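Enterocine A immunity protein (Enterococcus faecium, PDB 2BL8) confers immunity on its bacterial host against enterocin A, a pediocin-like antimicrobial bacteriocin. Local coordinates at residues A[5-16]-A[28-39]. Residues are numbered along the deposited sequence; the frame is centred on the assembly and turned at random.
Sequences AKQIVHELYNDI and LEVLQKVYLKLE
L31 is held as a knob in the hole formed by V9, L12, Y13 and I16, at the middle of an apolar seam between helices 5-17 and 25-38. Its CD2 meets CD2 of L12 at 4.1 Å and, a little farther off, CG1 of V9, while CD1 rests against the backbone of Y13. V9 spans the next turn, its CG1 against CB of Y35 and its CG2 3.9 Å from CD1 of L38, a methyl that also touches CB of A5. At the other end CG2 of I16 packs 3.6 Å from CD2 of L28.

Two tyrosines, one from each helix, line one side of this seam. CD2 of L28 lies over one face of the Y13 ring, a CH-pi contact 4.0 Å from the centroid, whereas CB of L31 and the carbonyl O of L28 meet that ring at its edge. Y35, with CG anti to its backbone N (chi1 -177°), extends across the flank of 5-16, and its ring edge at CE1 lies 3.6 Å from O of K6.

No direct hydrogen bond joins the segments. Instead one water bridges ND1 of H10 (3.1 Å) and OH of Y35, linking two rings inclined at 65°. The extended K6 chain runs past L38 to E39, its NZ still 5.0 Å from OE2, so any attraction is long-range.

Helix 48-64 touches L31 through L54, and helix 71-84 receives I8 and I16, placing this near-antiparallel pair (158° between segments 5-16 and 28-38, axes 9.6 Å apart at closest) as the first two helices of an antiparallel four-helix bundle.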
# COMPACT_ATOMS: atom_id res chain seq x y z
N ALA A 5 -5.45 7.40 -5.59
CA ALA A 5 -4.55 6.25 -5.52
C ALA A 5 -3.18 6.49 -6.17
O ALA A 5 -2.15 6.22 -5.55
CB ALA A 5 -5.21 5.03 -6.15
N LYS A 6 -3.17 6.99 -7.40
CA LYS A 6 -1.90 7.25 -8.08
C LYS A 6 -1.02 8.17 -7.24
O LYS A 6 0.19 7.97 -7.15
CB LYS A 6 -2.12 7.93 -9.43
CG LYS A 6 -2.84 7.11 -10.48
CD LYS A 6 -2.95 7.93 -11.76
CE LYS A 6 -3.88 7.28 -12.77
NZ LYS A 6 -4.03 8.13 -13.99
N GLN A 7 -1.63 9.18 -6.65
CA GLN A 7 -0.90 10.14 -5.84
C GLN A 7 -0.25 9.49 -4.62
O GLN A 7 0.92 9.73 -4.34
CB GLN A 7 -1.84 11.27 -5.38
CG GLN A 7 -1.12 12.45 -4.75
CD GLN A 7 -2.08 13.55 -4.34
OE1 GLN A 7 -3.00 13.89 -5.08
NE2 GLN A 7 -1.85 14.13 -3.17
N ILE A 8 -1.02 8.67 -3.92
CA ILE A 8 -0.48 8.00 -2.74
C ILE A 8 0.64 7.04 -3.10
O ILE A 8 1.67 7.01 -2.43
CB ILE A 8 -1.58 7.25 -1.98
CG1 ILE A 8 -2.69 8.22 -1.55
CG2 ILE A 8 -0.99 6.55 -0.76
CD1 ILE A 8 -2.23 9.34 -0.66
N VAL A 9 0.46 6.26 -4.16
CA VAL A 9 1.48 5.32 -4.59
C VAL A 9 2.74 6.07 -4.99
O VAL A 9 3.85 5.69 -4.62
CB VAL A 9 1.00 4.47 -5.79
CG1 VAL A 9 2.16 3.68 -6.38
CG2 VAL A 9 -0.10 3.52 -5.35
N HIS A 10 2.55 7.15 -5.75
CA HIS A 10 3.67 7.97 -6.20
C HIS A 10 4.41 8.54 -4.99
O HIS A 10 5.63 8.52 -4.93
CB HIS A 10 3.16 9.11 -7.10
CG HIS A 10 4.23 9.79 -7.89
ND1 HIS A 10 3.95 10.64 -8.94
CD2 HIS A 10 5.58 9.76 -7.78
CE1 HIS A 10 5.08 11.10 -9.45
NE2 HIS A 10 6.09 10.58 -8.76
N GLU A 11 3.65 9.04 -4.02
CA GLU A 11 4.25 9.62 -2.82
C GLU A 11 4.99 8.58 -1.97
O GLU A 11 6.06 8.85 -1.44
CB GLU A 11 3.19 10.32 -1.98
CG GLU A 11 2.55 11.51 -2.69
CD GLU A 11 1.43 12.15 -1.89
OE1 GLU A 11 0.74 11.44 -1.13
OE2 GLU A 11 1.22 13.38 -2.04
N LEU A 12 4.41 7.39 -1.86
CA LEU A 12 5.04 6.33 -1.07
C LEU A 12 6.33 5.89 -1.77
O LEU A 12 7.35 5.68 -1.12
CB LEU A 12 4.07 5.14 -0.92
CG LEU A 12 4.50 3.97 -0.03
CD1 LEU A 12 4.77 4.47 1.39
CD2 LEU A 12 3.40 2.92 -0.02
N TYR A 13 6.27 5.77 -3.09
CA TYR A 13 7.44 5.36 -3.87
C TYR A 13 8.57 6.36 -3.68
O TYR A 13 9.70 5.97 -3.36
CB TYR A 13 7.09 5.29 -5.36
CG TYR A 13 8.25 4.85 -6.23
CD1 TYR A 13 8.35 3.54 -6.68
CD2 TYR A 13 9.28 5.74 -6.55
CE1 TYR A 13 9.45 3.11 -7.43
CE2 TYR A 13 10.38 5.32 -7.30
CZ TYR A 13 10.46 4.01 -7.73
OH TYR A 13 11.54 3.59 -8.47
N ASN A 14 8.27 7.63 -3.88
CA ASN A 14 9.27 8.69 -3.75
C ASN A 14 9.86 8.79 -2.36
O ASN A 14 11.07 8.99 -2.20
CB ASN A 14 8.68 10.03 -4.17
CG ASN A 14 8.62 10.21 -5.67
OD1 ASN A 14 8.76 9.24 -6.42
ND2 ASN A 14 8.41 11.44 -6.12
N ASP A 15 9.03 8.64 -1.34
CA ASP A 15 9.52 8.74 0.03
C ASP A 15 10.50 7.61 0.35
O ASP A 15 11.53 7.83 0.99
CB ASP A 15 8.36 8.69 1.03
CG ASP A 15 8.78 9.16 2.41
OD1 ASP A 15 9.02 10.37 2.57
OD2 ASP A 15 8.89 8.32 3.33
N ILE A 16 10.18 6.41 -0.10
CA ILE A 16 11.03 5.25 0.13
C ILE A 16 12.29 5.30 -0.73
O ILE A 16 13.39 5.00 -0.26
CB ILE A 16 10.27 3.93 -0.17
CG1 ILE A 16 9.19 3.70 0.89
CG2 ILE A 16 11.25 2.75 -0.20
CD1 ILE A 16 8.28 2.51 0.59
N LEU A 28 9.84 -1.14 -4.15
CA LEU A 28 9.79 -0.06 -5.13
C LEU A 28 9.36 -0.58 -6.49
O LEU A 28 8.60 0.07 -7.21
CB LEU A 28 11.15 0.63 -5.24
CG LEU A 28 11.63 1.41 -4.01
CD1 LEU A 28 13.03 1.94 -4.26
CD2 LEU A 28 10.68 2.56 -3.72
N GLU A 29 9.84 -1.77 -6.85
CA GLU A 29 9.50 -2.38 -8.13
C GLU A 29 8.00 -2.64 -8.20
O GLU A 29 7.36 -2.39 -9.22
CB GLU A 29 10.27 -3.69 -8.31
CG GLU A 29 10.02 -4.39 -9.64
CD GLU A 29 10.91 -5.59 -9.83
OE1 GLU A 29 12.15 -5.43 -9.72
OE2 GLU A 29 10.39 -6.70 -10.09
N VAL A 30 7.44 -3.15 -7.10
CA VAL A 30 6.01 -3.43 -7.05
C VAL A 30 5.21 -2.14 -7.11
O VAL A 30 4.21 -2.05 -7.83
CB VAL A 30 5.65 -4.21 -5.77
CG1 VAL A 30 4.14 -4.28 -5.62
CG2 VAL A 30 6.23 -5.61 -5.84
N LEU A 31 5.63 -1.13 -6.36
CA LEU A 31 4.93 0.15 -6.38
C LEU A 31 4.93 0.71 -7.79
O LEU A 31 3.92 1.24 -8.26
CB LEU A 31 5.60 1.14 -5.42
CG LEU A 31 5.37 0.85 -3.93
CD1 LEU A 31 6.25 1.76 -3.10
CD2 LEU A 31 3.89 1.06 -3.60
N GLN A 32 6.07 0.58 -8.48
CA GLN A 32 6.19 1.07 -9.84
C GLN A 32 5.16 0.39 -10.73
O GLN A 32 4.43 1.06 -11.47
CB GLN A 32 7.59 0.78 -10.38
CG GLN A 32 7.75 1.11 -11.86
CD GLN A 32 7.73 2.60 -12.13
OE1 GLN A 32 8.69 3.30 -11.83
NE2 GLN A 32 6.63 3.08 -12.70
N LYS A 33 5.11 -0.93 -10.65
CA LYS A 33 4.18 -1.74 -11.44
C LYS A 33 2.73 -1.35 -11.19
O LYS A 33 1.94 -1.24 -12.12
CB LYS A 33 4.39 -3.22 -11.11
CG LYS A 33 3.56 -4.19 -11.94
CD LYS A 33 3.91 -5.63 -11.60
CE LYS A 33 3.11 -6.61 -12.45
NZ LYS A 33 3.48 -8.03 -12.16
N VAL A 34 2.39 -1.14 -9.92
CA VAL A 34 1.03 -0.76 -9.55
C VAL A 34 0.67 0.62 -10.12
O VAL A 34 -0.43 0.81 -10.63
CB VAL A 34 0.87 -0.75 -8.01
CG1 VAL A 34 -0.51 -0.23 -7.62
CG2 VAL A 34 1.05 -2.16 -7.48
N TYR A 35 1.60 1.56 -10.02
CA TYR A 35 1.39 2.92 -10.51
C TYR A 35 1.02 2.90 -11.99
O TYR A 35 0.05 3.54 -12.40
CB TYR A 35 2.66 3.76 -10.34
CG TYR A 35 2.48 5.20 -10.77
CD1 TYR A 35 1.84 6.12 -9.94
CD2 TYR A 35 2.92 5.63 -12.02
CE1 TYR A 35 1.64 7.44 -10.36
CE2 TYR A 35 2.72 6.94 -12.44
CZ TYR A 35 2.08 7.84 -11.61
OH TYR A 35 1.87 9.13 -12.03
N LEU A 36 1.80 2.18 -12.79
CA LEU A 36 1.53 2.08 -14.22
C LEU A 36 0.14 1.52 -14.49
O LEU A 36 -0.58 2.01 -15.37
CB LEU A 36 2.60 1.22 -14.89
CG LEU A 36 4.00 1.85 -14.92
CD1 LEU A 36 5.02 0.83 -15.43
CD2 LEU A 36 4.00 3.10 -15.79
N LYS A 37 -0.26 0.50 -13.73
CA LYS A 37 -1.58 -0.09 -13.90
C LYS A 37 -2.69 0.89 -13.56
O LYS A 37 -3.73 0.92 -14.23
CB LYS A 37 -1.73 -1.34 -13.02
CG LYS A 37 -0.87 -2.51 -13.45
CD LYS A 37 -1.23 -3.77 -12.68
CE LYS A 37 -0.42 -4.95 -13.17
NZ LYS A 37 -0.61 -5.17 -14.63
N LEU A 38 -2.48 1.70 -12.53
CA LEU A 38 -3.47 2.69 -12.11
C LEU A 38 -3.68 3.80 -13.13
O LEU A 38 -4.64 4.56 -13.03
CB LEU A 38 -3.06 3.30 -10.76
CG LEU A 38 -3.15 2.37 -9.54
CD1 LEU A 38 -2.58 3.07 -8.32
CD2 LEU A 38 -4.59 1.97 -9.30
N GLU A 39 -2.79 3.89 -14.12
CA GLU A 39 -2.92 4.91 -15.15
C GLU A 39 -3.72 4.39 -16.34
O GLU A 39 -3.95 5.10 -17.31
CB GLU A 39 -1.54 5.38 -15.63
CG GLU A 39 -0.78 6.22 -14.61
CD GLU A 39 0.57 6.68 -15.12
OE1 GLU A 39 1.39 5.81 -15.48
OE2 GLU A 39 0.82 7.91 -15.17
O HOH W 1 1.13 10.83 -10.30